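Magnesium transporter MgtE (Enterococcus faecalis, PDB 2OUX) probably transports magnesium ions across the cell membrane as a homodimer, this chain being the cytosolic part with the MgtE N domain and paired CBS domains. Local coordinates at residues A[100-103]-A[104-108]; A[178-181]-A[182-186]; A[223-226]-A[227-230]; A[237-240]-A[241-245]; A[247-250]-A[251-254]. One frame throughout, in Å; residues are numbered along the deposited sequence.

Contact 1 (A[100-103]-A[104-108]); sequences NAVD and LLNML. With MG (magnesium ion), chain D.
Asn106 lies back along helix 98-107 against Val102, one turn earlier, the two side chains pointing the same way. Its backbone N donates to Val102 O (3.0 Å, N-H...O angle 162°), and the side chain then follows the same carbonyl: CB is 3.6 Å from Val102 O and CG nearer still. CG is turned away from its own carbonyl carbon (chi1 -66°), which carries the amide over the preceding turn. At the tip, ND2 sits 2.9 Å from Val102 O, but the angle is too poor for a hydrogen bond, and the same nitrogen meets the methyl Val102 CG1. The backbone ladder continues beside it, with Leu105 N bonded to Ala101 O (3.0 Å) and Leu104 N to Asn100 O.

Ala101, Val102 and Leu105 turn to Ile128 of helix 122-131, while Leu104 packs on Leu81 of helix 79-83, so its apolar sides pack on neighbouring helices of the N domain. Its polar side is different. Asp103 OD1 binds a magnesium ion at 2.2 Å, and Asp103 OD2 accepts from water 1 (2.7 Å), itself a ligand of that ion. Three further waters and Ala141 O complete the six ligands. With one carboxylate oxygen on the metal and the other on a metal-bound water, the carboxylate is tied twice to one hydrated ion, whose positive charge probably eases the closeness of Asp103 OD2 to Glu72.

Contact 2 (A[178-181]-A[182-186]); sequences VVDQ and ENHLV
The imidazole of His184 carries Glu182 CB over one face, 4.0 Å above the plane and displaced toward the rim, and it also stacks on the ring of His243 from the neighbouring hairpin. At its edge, near the ring plane, lies Asp180 OD2. His184 ND1 donates to Asp180 OD2 at 3.0 Å, a weak bond, with the carboxylate and ring planes 52° apart. The other carboxylate oxygen takes the stronger bond: His184 N reaches Asp180 OD1 at 2.7 Å with an N-H...O angle of 160°, coming from above the carboxylate plane. This is possible because Asp180 CG stands between its own backbone N and carbonyl carbon (chi1 59°), turned in across the mouth of the turn.

Asp180 to Asn183 form a type I turn, closed by Asn183 N on Asp180 O (3.0 Å), at the end of the hairpin of strands 175-179 and 185-190 in the first CBS domain. Val179 and Leu185 make an antiparallel non-hydrogen-bonded pair. It is flanked by Asp180 N to His184 O (3.1 Å) and Val186 N to Val178 O (2.9 Å), while Val179 CA makes a CA-H...O contact with His184 O. Packing is thinner: the side chains of Val178 and Val186 cross at about a right angle, with Val178 CG1 4.0 Å from Val186 CG2. Asn183 ND2 leaves the turn altogether, bonding to Leu244 O. Bonded to a backbone N-H and a ring nitrogen of one histidine, the Asp180 carboxylate holds the backbone firmly and the ring more loosely, and would probably favour a protonated ring.

Contact 3 (A[223-226]-A[227-230]); sequences VAQT and IRDY. With MG (magnesium ion), chain C.
Gln225 bridges two residues of the following helical turn with the two ends of its amide, and every one of these bonds is weak. Arg228 NH2 donates to Gln225 OE1 at 3.3 Å, the amide and guanidinium planes 31° apart. Gln225 NE2 faces both oxygens of Asp229, with OD1 at 3.0 Å. The bend at chi2 (57°) brings the amide back alongside the helix; the backbone bond beneath it, Asp229 N to Gln225 O at 2.8 Å, is firmer.

This is helix 220-230, the crossover of the beta-alpha-beta unit between strands 214-215 and 234-238 in the second CBS domain. Its buried side is apolar and close-packed, Val223 and Ile227 side by side and Ala224 and Ile227 against Ile253 of helix 250-262, whereas the partly exposed side carries the loose bonds of Gln225. Thr226 O accepts from Tyr230 N (2.9 Å) and also lies at the edge of the Tyr230 ring, in its plane.

The partly exposed side reaches the dimer partner: Arg228 NH1 forms a salt bridge with Asp258 of the second subunit, and Tyr230 OH bonds to Glu38 of that subunit. Arg228 O also binds a magnesium ion (2.0 Å), with Asp231 and four waters.

Contact 4 (A[237-240]-A[241-245]); sequences VTDY and DDHLL
Asp239 OD1 receives the N-H of His243 at 2.9 Å and nearly straight (172°), from above the carboxylate plane. The same oxygen takes a weak, bent bond from Asp241 N, 2.7 Å away. Just as firm is Asp242 N on Asp239 O at 2.9 Å, again from above the plane of its acceptor. Thr238 OG1 reaches that carbonyl from its opposite face (3.1 Å), so Asp239 O is held between two donors. Thr238 OG1 gets there by standing between its backbone N and carbonyl carbon (chi1 73°), and Asp239 CG takes the corresponding position, which folds the carboxylate over the turn. Asp241 OD2, not far from Asp239 OD1, would probably add a second negative charge at this end.

Residues 239 to 242 form a type I turn joining strands 234-238 and 244-249, the antiparallel hairpin of the second CBS domain. Leu245 N to Val237 O, at 2.7 Å, ties the strands together further in, whereas Asp239 N to His243 O is long and weak.

Outward from the turn, rings and aliphatic chains take over. The His243 ring presents its edge to the Asp239 carboxylate, the two planes 87° apart, with His243 CD2 2.9 Å from Asp239 OD2; its ND1 is turned instead to a weak bond with Glu182 O, and the ring stacks on His184. Leu244 CD1 comes 3.7 Å from Val237 O and its side chain continues onto Tyr177 and Val179 of strand 175-179. Tyr240 stacks on His215, and Leu245 rests on Tyr134.

Contact 5 (A[247-250]-A[251-254]); sequences IVTV and DDII. With MG (magnesium ion), chain F.
Thr249 OG1 is gripped from several directions: it donates to Asp251 OD2 at 2.6 Å, on the syn side of the carboxylate but tilted out of its plane, and accepts from water 10 and from water 11, both ligands of a magnesium ion. It lies where strand 244-249 of the second CBS domain passes into helix 250-262, at the N-cap position, yet the hydroxyl caps no backbone N-H and is spent on this polar network. Its torsion (chi1 56°) and that of Asp251 (also 56°) put both groups between backbone N and carbonyl carbon, from where the hydroxyl and the carboxylate meet. Water 10 links the two a second time, donating to Asp251 OD1 at 2.6 Å.

Asp252, one residue further along, supplies a direct ligand: its OD2 is 2.2 Å from the magnesium ion. Waters 10 to 13 and Asp99 OD2, from the MgtE N domain, fill the remaining places, so this ion joins the N and CBS domains. Thr249 and Asp251 thus act as second-shell residues, positioning metal-bound waters rather than touching the metal.

The helix itself begins with Ile253 N on Thr249 O (3.2 Å, in the carbonyl plane) and Ile254 N on Val250 O (3.0 Å). Behind it, Val250 and Ile253 face Ile227 of helix 220-230, while Val250 also meets Ile254 of the second subunit. On the metal side, water 9 accepts from Thr249 N at 3.1 Å.

Overall arrangement
Contacts 1 and 5 are the buried pair, and although about 17 Å separates their centres, each supplies an aspartate to its own hydrated magnesium ion, that of contact 5 bridging to the N domain. Contact 3 also holds magnesium, but through a main-chain oxygen on a partly exposed helix. Contacts 3 and 5 pack together through aliphatic side chains, and both touch the second subunit. Contacts 2 and 4 are equivalent hairpin turns of the two CBS domains, without metal, each built on an aspartate that receives a histidine N-H. They meet directly, Leu185 N lying 2.9 Å from Asp242 O. Contacts 4 and 5 share strand 244-249, polar turn at one end and metal-binding helix start at the other.

Contact 1 (A[100-103]-A[104-108])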
loop_
_atom_site.group_PDB
_atom_site.type_symbol
_atom_site.label_atom_id
_atom_site.label_comp_id
_atom_site.label_asym_id
_atom_site.label_seq_id
_atom_site.Cartn_x
_atom_site.Cartn_y
_atom_site.Cartn_z
ATOM N N ASN A 100 -9.113 10.266 -10.954
ATOM C CA ASN A 100 -10.352 9.619 -11.352
ATOM C C ASN A 100 -11.276 10.576 -12.087
ATOM O O ASN A 100 -11.988 10.171 -13.002
ATOM C CB ASN A 100 -11.075 9.048 -10.135
ATOM C CG ASN A 100 -10.264 7.978 -9.426
ATOM O OD1 ASN A 100 -9.598 7.164 -10.065
ATOM N ND2 ASN A 100 -10.336 7.962 -8.099
ATOM N N ALA A 101 -11.272 11.842 -11.687
ATOM C CA ALA A 101 -12.119 12.825 -12.348
ATOM C C ALA A 101 -11.666 12.997 -13.802
ATOM O O ALA A 101 -12.476 12.901 -14.727
ATOM C CB ALA A 101 -12.061 14.152 -11.610
ATOM N N VAL A 102 -10.372 13.249 -13.991
ATOM C CA VAL A 102 -9.814 13.422 -15.326
ATOM C C VAL A 102 -10.175 12.231 -16.216
ATOM O O VAL A 102 -10.557 12.412 -17.372
ATOM C CB VAL A 102 -8.271 13.587 -15.274
ATOM C CG1 VAL A 102 -7.661 13.329 -16.643
ATOM C CG2 VAL A 102 -7.923 14.987 -14.819
ATOM N N ASP A 103 -10.072 11.018 -15.683
ATOM C CA ASP A 103 -10.403 9.839 -16.470
ATOM C C ASP A 103 -11.866 9.831 -16.891
ATOM O O ASP A 103 -12.184 9.559 -18.052
ATOM C CB ASP A 103 -10.088 8.550 -15.696
ATOM C CG ASP A 103 -8.602 8.314 -15.548
ATOM O OD1 ASP A 103 -7.848 9.181 -16.014
ATOM O OD2 ASP A 103 -8.195 7.279 -14.962
ATOM N N LEU A 104 -12.758 10.113 -15.948
ATOM C CA LEU A 104 -14.183 10.129 -16.237
ATOM C C LEU A 104 -14.412 11.102 -17.393
ATOM O O LEU A 104 -14.981 10.741 -18.423
ATOM C CB LEU A 104 -14.965 10.588 -15.004
ATOM C CG LEU A 104 -16.469 10.301 -14.901
ATOM C CD1 LEU A 104 -17.148 10.585 -16.223
ATOM C CD2 LEU A 104 -16.687 8.851 -14.506
ATOM N N LEU A 105 -13.956 12.335 -17.221
ATOM C CA LEU A 105 -14.118 13.356 -18.244
ATOM C C LEU A 105 -13.623 12.929 -19.623
ATOM O O LEU A 105 -14.317 13.127 -20.622
ATOM C CB LEU A 105 -13.424 14.635 -17.804
ATOM C CG LEU A 105 -14.099 15.211 -16.556
ATOM C CD1 LEU A 105 -13.377 16.460 -16.101
ATOM C CD2 LEU A 105 -15.559 15.527 -16.874
ATOM N N ASN A 106 -12.439 12.330 -19.687
ATOM C CA ASN A 106 -11.905 11.887 -20.969
ATOM C C ASN A 106 -12.721 10.762 -21.592
ATOM O O ASN A 106 -12.478 10.372 -22.732
ATOM C CB ASN A 106 -10.447 11.450 -20.823
ATOM C CG ASN A 106 -9.545 12.599 -20.456
ATOM O OD1 ASN A 106 -9.678 13.688 -20.992
ATOM N ND2 ASN A 106 -8.619 12.363 -19.540
HETATM N N MSE A 107 -13.695 10.248 -20.848
HETATM C CA MSE A 107 -14.547 9.177 -21.350
HETATM C C MSE A 107 -15.848 9.724 -21.917
HETATM O O MSE A 107 -16.382 9.195 -22.888
HETATM C CB MSE A 107 -14.854 8.172 -20.241
HETATM C CG MSE A 107 -13.698 7.241 -19.939
HETATM SE SE MSE A 107 -13.248 6.090 -21.441
HETATM C CE MSE A 107 -12.054 7.272 -22.416
ATOM N N LEU A 108 -16.357 10.784 -21.307
ATOM C CA LEU A 108 -17.593 11.395 -21.768
ATOM C C LEU A 108 -17.350 12.000 -23.142
ATOM O O LEU A 108 -16.203 12.213 -23.539
ATOM C CB LEU A 108 -18.028 12.494 -20.803
ATOM C CG LEU A 108 -18.177 12.105 -19.331
ATOM C CD1 LEU A 108 -18.523 13.342 -18.520
ATOM C CD2 LEU A 108 -19.248 11.032 -19.180
HETATM MG MG MG D . -5.627 9.365 -15.786
HETATM O O HOH W 1 -5.606 7.707 -14.256
HETATM O O HOH W 2 -5.251 10.559 -17.831
HETATM O O HOH W 3 -5.388 7.869 -17.279
HETATM O O HOH W 4 -5.989 10.949 -14.458
#

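Contact 2 (A[178-181]-A[182-186])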
loop_
_atom_site.group_PDB
_atom_site.type_symbol
_atom_site.label_atom_id
_atom_site.label_comp_id
_atom_site.label_asym_id
_atom_site.label_seq_id
_atom_site.Cartn_x
_atom_site.Cartn_y
_atom_site.Cartn_z
ATOM N N VAL A 178 8.350 15.956 2.096
ATOM C CA VAL A 178 8.885 17.196 2.630
ATOM C C VAL A 178 9.334 18.080 1.483
ATOM O O VAL A 178 10.092 17.645 0.630
ATOM C CB VAL A 178 10.090 16.927 3.563
ATOM C CG1 VAL A 178 10.571 18.234 4.195
ATOM C CG2 VAL A 178 9.694 15.927 4.654
ATOM N N VAL A 179 8.846 19.314 1.451
ATOM C CA VAL A 179 9.224 20.255 0.400
ATOM C C VAL A 179 9.736 21.543 1.024
ATOM O O VAL A 179 9.575 21.761 2.218
ATOM C CB VAL A 179 8.027 20.645 -0.509
ATOM C CG1 VAL A 179 7.529 19.441 -1.293
ATOM C CG2 VAL A 179 6.915 21.241 0.335
ATOM N N ASP A 180 10.364 22.384 0.209
ATOM C CA ASP A 180 10.841 23.677 0.683
ATOM C C ASP A 180 9.771 24.688 0.277
ATOM O O ASP A 180 8.693 24.290 -0.165
ATOM C CB ASP A 180 12.201 24.028 0.067
ATOM C CG ASP A 180 12.172 24.078 -1.444
ATOM O OD1 ASP A 180 11.070 24.069 -2.023
ATOM O OD2 ASP A 180 13.266 24.140 -2.051
ATOM N N GLN A 181 10.054 25.982 0.413
ATOM C CA GLN A 181 9.072 27.011 0.066
ATOM C C GLN A 181 8.621 26.968 -1.385
ATOM O O GLN A 181 7.444 27.170 -1.686
ATOM C CB GLN A 181 9.613 28.414 0.352
ATOM C CG GLN A 181 9.810 28.754 1.816
ATOM C CD GLN A 181 11.163 28.322 2.327
ATOM O OE1 GLN A 181 12.166 28.397 1.608
ATOM N NE2 GLN A 181 11.210 27.885 3.577
ATOM N N GLU A 182 9.562 26.715 -2.286
ATOM C CA GLU A 182 9.257 26.664 -3.709
ATOM C C GLU A 182 8.619 25.348 -4.129
ATOM O O GLU A 182 8.481 25.061 -5.315
ATOM C CB GLU A 182 10.530 26.922 -4.510
ATOM C CG GLU A 182 10.961 28.384 -4.479
ATOM C CD GLU A 182 12.349 28.599 -5.046
ATOM O OE1 GLU A 182 13.333 28.339 -4.321
ATOM O OE2 GLU A 182 12.457 29.017 -6.220
ATOM N N ASN A 183 8.215 24.559 -3.143
ATOM C CA ASN A 183 7.585 23.275 -3.400
ATOM C C ASN A 183 8.525 22.280 -4.073
ATOM O O ASN A 183 8.104 21.451 -4.884
ATOM C CB ASN A 183 6.331 23.458 -4.248
ATOM C CG ASN A 183 5.486 22.211 -4.292
ATOM O OD1 ASN A 183 5.222 21.598 -3.256
ATOM N ND2 ASN A 183 5.051 21.826 -5.485
ATOM N N HIS A 184 9.805 22.386 -3.743
ATOM C CA HIS A 184 10.820 21.474 -4.254
ATOM C C HIS A 184 10.770 20.249 -3.342
ATOM O O HIS A 184 10.724 20.396 -2.114
ATOM C CB HIS A 184 12.206 22.112 -4.151
ATOM C CG HIS A 184 12.515 23.083 -5.246
ATOM N ND1 HIS A 184 13.374 24.146 -5.076
ATOM C CD2 HIS A 184 12.120 23.123 -6.542
ATOM C CE1 HIS A 184 13.496 24.800 -6.216
ATOM N NE2 HIS A 184 12.745 24.199 -7.125
ATOM N N LEU A 185 10.760 19.054 -3.933
ATOM C CA LEU A 185 10.732 17.816 -3.154
ATOM C C LEU A 185 12.126 17.591 -2.593
ATOM O O LEU A 185 13.067 17.330 -3.342
ATOM C CB LEU A 185 10.335 16.636 -4.045
ATOM C CG LEU A 185 10.332 15.242 -3.400
ATOM C CD1 LEU A 185 9.381 15.202 -2.195
ATOM C CD2 LEU A 185 9.932 14.218 -4.454
ATOM N N VAL A 186 12.263 17.691 -1.276
ATOM C CA VAL A 186 13.573 17.524 -0.650
ATOM C C VAL A 186 13.697 16.367 0.339
ATOM O O VAL A 186 14.768 16.138 0.894
ATOM C CB VAL A 186 13.991 18.824 0.068
ATOM C CG1 VAL A 186 14.052 19.972 -0.942
ATOM C CG2 VAL A 186 13.000 19.143 1.198
#

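Contact 3 (A[223-226]-A[227-230])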
loop_
_atom_site.group_PDB
_atom_site.type_symbol
_atom_site.label_atom_id
_atom_site.label_comp_id
_atom_site.label_asym_id
_atom_site.label_seq_id
_atom_site.Cartn_x
_atom_site.Cartn_y
_atom_site.Cartn_z
ATOM N N VAL A 223 7.210 3.514 -14.246
ATOM C CA VAL A 223 6.680 3.872 -12.945
ATOM C C VAL A 223 6.310 2.594 -12.216
ATOM O O VAL A 223 6.670 2.403 -11.059
ATOM C CB VAL A 223 5.449 4.771 -13.091
ATOM C CG1 VAL A 223 4.763 4.972 -11.740
ATOM C CG2 VAL A 223 5.885 6.109 -13.662
ATOM N N ALA A 224 5.604 1.710 -12.907
ATOM C CA ALA A 224 5.193 0.438 -12.333
ATOM C C ALA A 224 6.413 -0.347 -11.858
ATOM O O ALA A 224 6.371 -0.990 -10.807
ATOM C CB ALA A 224 4.433 -0.363 -13.370
ATOM N N GLN A 225 7.500 -0.292 -12.628
ATOM C CA GLN A 225 8.709 -1.031 -12.269
ATOM C C GLN A 225 9.306 -0.503 -10.966
ATOM O O GLN A 225 9.808 -1.273 -10.144
ATOM C CB GLN A 225 9.752 -0.945 -13.395
ATOM C CG GLN A 225 10.968 -1.852 -13.189
ATOM C CD GLN A 225 10.575 -3.311 -13.035
ATOM O OE1 GLN A 225 9.717 -3.808 -13.762
ATOM N NE2 GLN A 225 11.210 -4.005 -12.101
ATOM N N THR A 226 9.249 0.813 -10.782
ATOM C CA THR A 226 9.766 1.433 -9.574
ATOM C C THR A 226 8.949 0.953 -8.376
ATOM O O THR A 226 9.494 0.641 -7.318
ATOM C CB THR A 226 9.694 2.988 -9.672
ATOM O OG1 THR A 226 10.625 3.448 -10.659
ATOM C CG2 THR A 226 10.032 3.647 -8.328
ATOM N N ILE A 227 7.636 0.875 -8.556
ATOM C CA ILE A 227 6.750 0.451 -7.482
ATOM C C ILE A 227 7.005 -1.008 -7.155
ATOM O O ILE A 227 6.932 -1.434 -6.001
ATOM C CB ILE A 227 5.258 0.635 -7.878
ATOM C CG1 ILE A 227 4.893 2.122 -7.897
ATOM C CG2 ILE A 227 4.372 -0.059 -6.855
ATOM C CD1 ILE A 227 5.974 3.013 -8.480
ATOM N N ARG A 228 7.301 -1.769 -8.199
ATOM C CA ARG A 228 7.566 -3.195 -8.097
ATOM C C ARG A 228 8.883 -3.416 -7.364
ATOM O O ARG A 228 8.962 -4.206 -6.442
ATOM C CB ARG A 228 7.621 -3.784 -9.512
ATOM C CG ARG A 228 7.486 -5.293 -9.615
ATOM C CD ARG A 228 6.573 -5.661 -10.793
ATOM N NE ARG A 228 6.816 -4.807 -11.952
ATOM C CZ ARG A 228 6.094 -4.821 -13.068
ATOM N NH1 ARG A 228 5.068 -5.654 -13.187
ATOM N NH2 ARG A 228 6.402 -4.000 -14.069
ATOM N N ASP A 229 9.921 -2.697 -7.763
ATOM C CA ASP A 229 11.228 -2.847 -7.121
ATOM C C ASP A 229 11.307 -2.358 -5.678
ATOM O O ASP A 229 11.833 -3.050 -4.818
ATOM C CB ASP A 229 12.296 -2.115 -7.929
ATOM C CG ASP A 229 12.554 -2.761 -9.271
ATOM O OD1 ASP A 229 12.425 -4.002 -9.364
ATOM O OD2 ASP A 229 12.903 -2.030 -10.222
ATOM N N TYR A 230 10.798 -1.160 -5.417
ATOM C CA TYR A 230 10.866 -0.585 -4.071
ATOM C C TYR A 230 9.731 -0.971 -3.131
ATOM O O TYR A 230 9.727 -0.576 -1.973
ATOM C CB TYR A 230 10.955 0.943 -4.170
ATOM C CG TYR A 230 12.254 1.426 -4.772
ATOM C CD1 TYR A 230 13.338 1.786 -3.965
ATOM C CD2 TYR A 230 12.420 1.479 -6.152
ATOM C CE1 TYR A 230 14.552 2.186 -4.529
ATOM C CE2 TYR A 230 13.621 1.874 -6.719
ATOM C CZ TYR A 230 14.681 2.225 -5.908
ATOM O OH TYR A 230 15.863 2.615 -6.496
HETATM MG MG MG C . 8.143 -5.749 -5.434
HETATM O O HOH W 5 10.355 -6.055 -4.675
HETATM O O HOH W 6 8.579 -7.105 -7.173
HETATM O O HOH W 7 6.036 -5.860 -5.693
HETATM O O HOH W 8 7.955 -7.534 -4.342
#

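Contact 4 (A[237-240]-A[241-245])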
loop_
_atom_site.group_PDB
_atom_site.type_symbol
_atom_site.label_atom_id
_atom_site.label_comp_id
_atom_site.label_asym_id
_atom_site.label_seq_id
_atom_site.Cartn_x
_atom_site.Cartn_y
_atom_site.Cartn_z
ATOM N N VAL A 237 5.763 12.399 -7.869
ATOM C CA VAL A 237 5.994 12.810 -9.247
ATOM C C VAL A 237 6.432 14.271 -9.288
ATOM O O VAL A 237 5.858 15.117 -8.608
ATOM C CB VAL A 237 4.701 12.652 -10.083
ATOM C CG1 VAL A 237 4.979 12.969 -11.543
ATOM C CG2 VAL A 237 4.162 11.244 -9.939
ATOM N N THR A 238 7.445 14.568 -10.094
ATOM C CA THR A 238 7.952 15.936 -10.192
ATOM C C THR A 238 8.237 16.328 -11.635
ATOM O O THR A 238 8.123 15.509 -12.549
ATOM C CB THR A 238 9.282 16.094 -9.421
ATOM O OG1 THR A 238 10.334 15.443 -10.149
ATOM C CG2 THR A 238 9.184 15.449 -8.038
ATOM N N ASP A 239 8.594 17.594 -11.833
ATOM C CA ASP A 239 8.971 18.075 -13.154
ATOM C C ASP A 239 10.501 18.040 -13.152
ATOM O O ASP A 239 11.109 17.610 -12.173
ATOM C CB ASP A 239 8.480 19.506 -13.389
ATOM C CG ASP A 239 8.890 20.455 -12.285
ATOM O OD1 ASP A 239 9.923 20.211 -11.625
ATOM O OD2 ASP A 239 8.180 21.459 -12.086
ATOM N N TYR A 240 11.132 18.487 -14.232
ATOM C CA TYR A 240 12.590 18.467 -14.276
ATOM C C TYR A 240 13.209 19.322 -13.176
ATOM O O TYR A 240 14.362 19.125 -12.810
ATOM C CB TYR A 240 13.086 18.938 -15.641
ATOM C CG TYR A 240 12.756 17.982 -16.764
ATOM C CD1 TYR A 240 13.231 16.671 -16.751
ATOM C CD2 TYR A 240 11.964 18.388 -17.838
ATOM C CE1 TYR A 240 12.927 15.783 -17.785
ATOM C CE2 TYR A 240 11.653 17.512 -18.878
ATOM C CZ TYR A 240 12.135 16.210 -18.844
ATOM O OH TYR A 240 11.814 15.337 -19.864
ATOM N N ASP A 241 12.437 20.260 -12.641
ATOM C CA ASP A 241 12.929 21.140 -11.588
ATOM C C ASP A 241 12.717 20.575 -10.188
ATOM O O ASP A 241 13.037 21.227 -9.189
ATOM C CB ASP A 241 12.258 22.507 -11.691
ATOM C CG ASP A 241 12.676 23.267 -12.937
ATOM O OD1 ASP A 241 13.897 23.397 -13.170
ATOM O OD2 ASP A 241 11.787 23.740 -13.676
ATOM N N ASP A 242 12.171 19.366 -10.121
ATOM C CA ASP A 242 11.917 18.706 -8.847
ATOM C C ASP A 242 10.782 19.303 -8.024
ATOM O O ASP A 242 10.824 19.282 -6.795
ATOM C CB ASP A 242 13.192 18.673 -8.004
ATOM C CG ASP A 242 14.272 17.836 -8.638
ATOM O OD1 ASP A 242 13.979 16.671 -8.996
ATOM O OD2 ASP A 242 15.407 18.341 -8.780
ATOM N N HIS A 243 9.777 19.842 -8.702
ATOM C CA HIS A 243 8.614 20.393 -8.021
ATOM C C HIS A 243 7.659 19.217 -7.840
ATOM O O HIS A 243 7.372 18.497 -8.801
ATOM C CB HIS A 243 7.941 21.464 -8.883
ATOM C CG HIS A 243 8.737 22.720 -9.028
ATOM N ND1 HIS A 243 8.950 23.594 -7.987
ATOM C CD2 HIS A 243 9.357 23.266 -10.107
ATOM C CE1 HIS A 243 9.663 24.624 -8.411
ATOM N NE2 HIS A 243 9.921 24.445 -9.696
ATOM N N LEU A 244 7.176 19.017 -6.617
ATOM C CA LEU A 244 6.260 17.911 -6.333
ATOM C C LEU A 244 4.897 18.162 -6.974
ATOM O O LEU A 244 4.160 19.056 -6.554
ATOM C CB LEU A 244 6.112 17.736 -4.815
ATOM C CG LEU A 244 5.140 16.667 -4.306
ATOM C CD1 LEU A 244 5.410 15.323 -4.969
ATOM C CD2 LEU A 244 5.285 16.563 -2.803
ATOM N N LEU A 245 4.561 17.365 -7.984
ATOM C CA LEU A 245 3.296 17.535 -8.689
ATOM C C LEU A 245 2.192 16.599 -8.239
ATOM O O LEU A 245 1.019 16.975 -8.220
ATOM C CB LEU A 245 3.507 17.378 -10.200
ATOM C CG LEU A 245 4.322 18.499 -10.862
ATOM C CD1 LEU A 245 4.476 18.231 -12.365
ATOM C CD2 LEU A 245 3.633 19.835 -10.621
#

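Contact 5 (A[247-250]-A[251-254])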
loop_
_atom_site.group_PDB
_atom_site.type_symbol
_atom_site.label_atom_id
_atom_site.label_comp_id
_atom_site.label_asym_id
_atom_site.label_seq_id
_atom_site.Cartn_x
_atom_site.Cartn_y
_atom_site.Cartn_z
ATOM N N ILE A 247 1.278 12.101 -6.896
ATOM C CA ILE A 247 1.705 10.768 -6.520
ATOM C C ILE A 247 0.957 9.739 -7.334
ATOM O O ILE A 247 -0.172 9.974 -7.765
ATOM C CB ILE A 247 1.415 10.466 -5.036
ATOM C CG1 ILE A 247 -0.056 10.773 -4.730
ATOM C CG2 ILE A 247 2.368 11.253 -4.138
ATOM C CD1 ILE A 247 -0.520 10.262 -3.381
ATOM N N VAL A 248 1.597 8.597 -7.528
ATOM C CA VAL A 248 1.008 7.483 -8.250
ATOM C C VAL A 248 0.927 6.383 -7.196
ATOM O O VAL A 248 1.936 6.024 -6.597
ATOM C CB VAL A 248 1.909 7.048 -9.422
ATOM C CG1 VAL A 248 1.451 5.739 -9.973
ATOM C CG2 VAL A 248 1.882 8.098 -10.506
ATOM N N THR A 249 -0.274 5.856 -6.981
ATOM C CA THR A 249 -0.506 4.835 -5.972
ATOM C C THR A 249 -0.479 3.405 -6.490
ATOM O O THR A 249 -0.798 3.152 -7.644
ATOM C CB THR A 249 -1.843 5.106 -5.266
ATOM O OG1 THR A 249 -2.898 5.161 -6.237
ATOM C CG2 THR A 249 -1.779 6.436 -4.545
ATOM N N VAL A 250 -0.119 2.466 -5.617
ATOM C CA VAL A 250 -0.019 1.072 -6.017
ATOM C C VAL A 250 -1.302 0.469 -6.576
ATOM O O VAL A 250 -1.250 -0.414 -7.427
ATOM C CB VAL A 250 0.483 0.172 -4.856
ATOM C CG1 VAL A 250 -0.582 0.045 -3.761
ATOM C CG2 VAL A 250 0.857 -1.187 -5.390
ATOM N N ASP A 251 -2.456 0.922 -6.100
ATOM C CA ASP A 251 -3.709 0.362 -6.600
ATOM C C ASP A 251 -3.920 0.676 -8.079
ATOM O O ASP A 251 -4.453 -0.153 -8.818
ATOM C CB ASP A 251 -4.901 0.868 -5.788
ATOM C CG ASP A 251 -4.984 2.368 -5.758
ATOM O OD1 ASP A 251 -6.060 2.899 -6.114
ATOM O OD2 ASP A 251 -3.979 3.016 -5.376
ATOM N N ASP A 252 -3.507 1.866 -8.509
ATOM C CA ASP A 252 -3.643 2.232 -9.914
ATOM C C ASP A 252 -2.564 1.546 -10.755
ATOM O O ASP A 252 -2.796 1.184 -11.908
ATOM C CB ASP A 252 -3.540 3.738 -10.098
ATOM C CG ASP A 252 -4.719 4.477 -9.516
ATOM O OD1 ASP A 252 -5.857 3.936 -9.490
ATOM O OD2 ASP A 252 -4.494 5.620 -9.101
ATOM N N ILE A 253 -1.385 1.357 -10.170
ATOM C CA ILE A 253 -0.306 0.695 -10.884
ATOM C C ILE A 253 -0.711 -0.729 -11.205
ATOM O O ILE A 253 -0.338 -1.270 -12.241
ATOM C CB ILE A 253 1.000 0.710 -10.052
ATOM C CG1 ILE A 253 1.705 2.041 -10.289
ATOM C CG2 ILE A 253 1.923 -0.453 -10.428
ATOM C CD1 ILE A 253 1.950 2.813 -8.985
ATOM N N ILE A 254 -1.477 -1.346 -10.317
ATOM C CA ILE A 254 -1.910 -2.696 -10.587
ATOM C C ILE A 254 -2.775 -2.706 -11.848
ATOM O O ILE A 254 -2.647 -3.607 -12.678
ATOM C CB ILE A 254 -2.678 -3.294 -9.391
ATOM C CG1 ILE A 254 -1.670 -3.700 -8.298
ATOM C CG2 ILE A 254 -3.505 -4.494 -9.855
ATOM C CD1 ILE A 254 -2.267 -4.089 -6.972
HETATM MG MG MG F . -5.759 6.892 -7.878
HETATM O O HOH W 9 -2.494 6.931 -8.776
HETATM O O HOH W 10 -6.075 5.542 -6.295
HETATM O O HOH W 11 -4.084 7.951 -6.816
HETATM O O HOH W 12 -7.690 5.747 -8.824
HETATM O O HOH W 13 -7.404 8.145 -6.827
#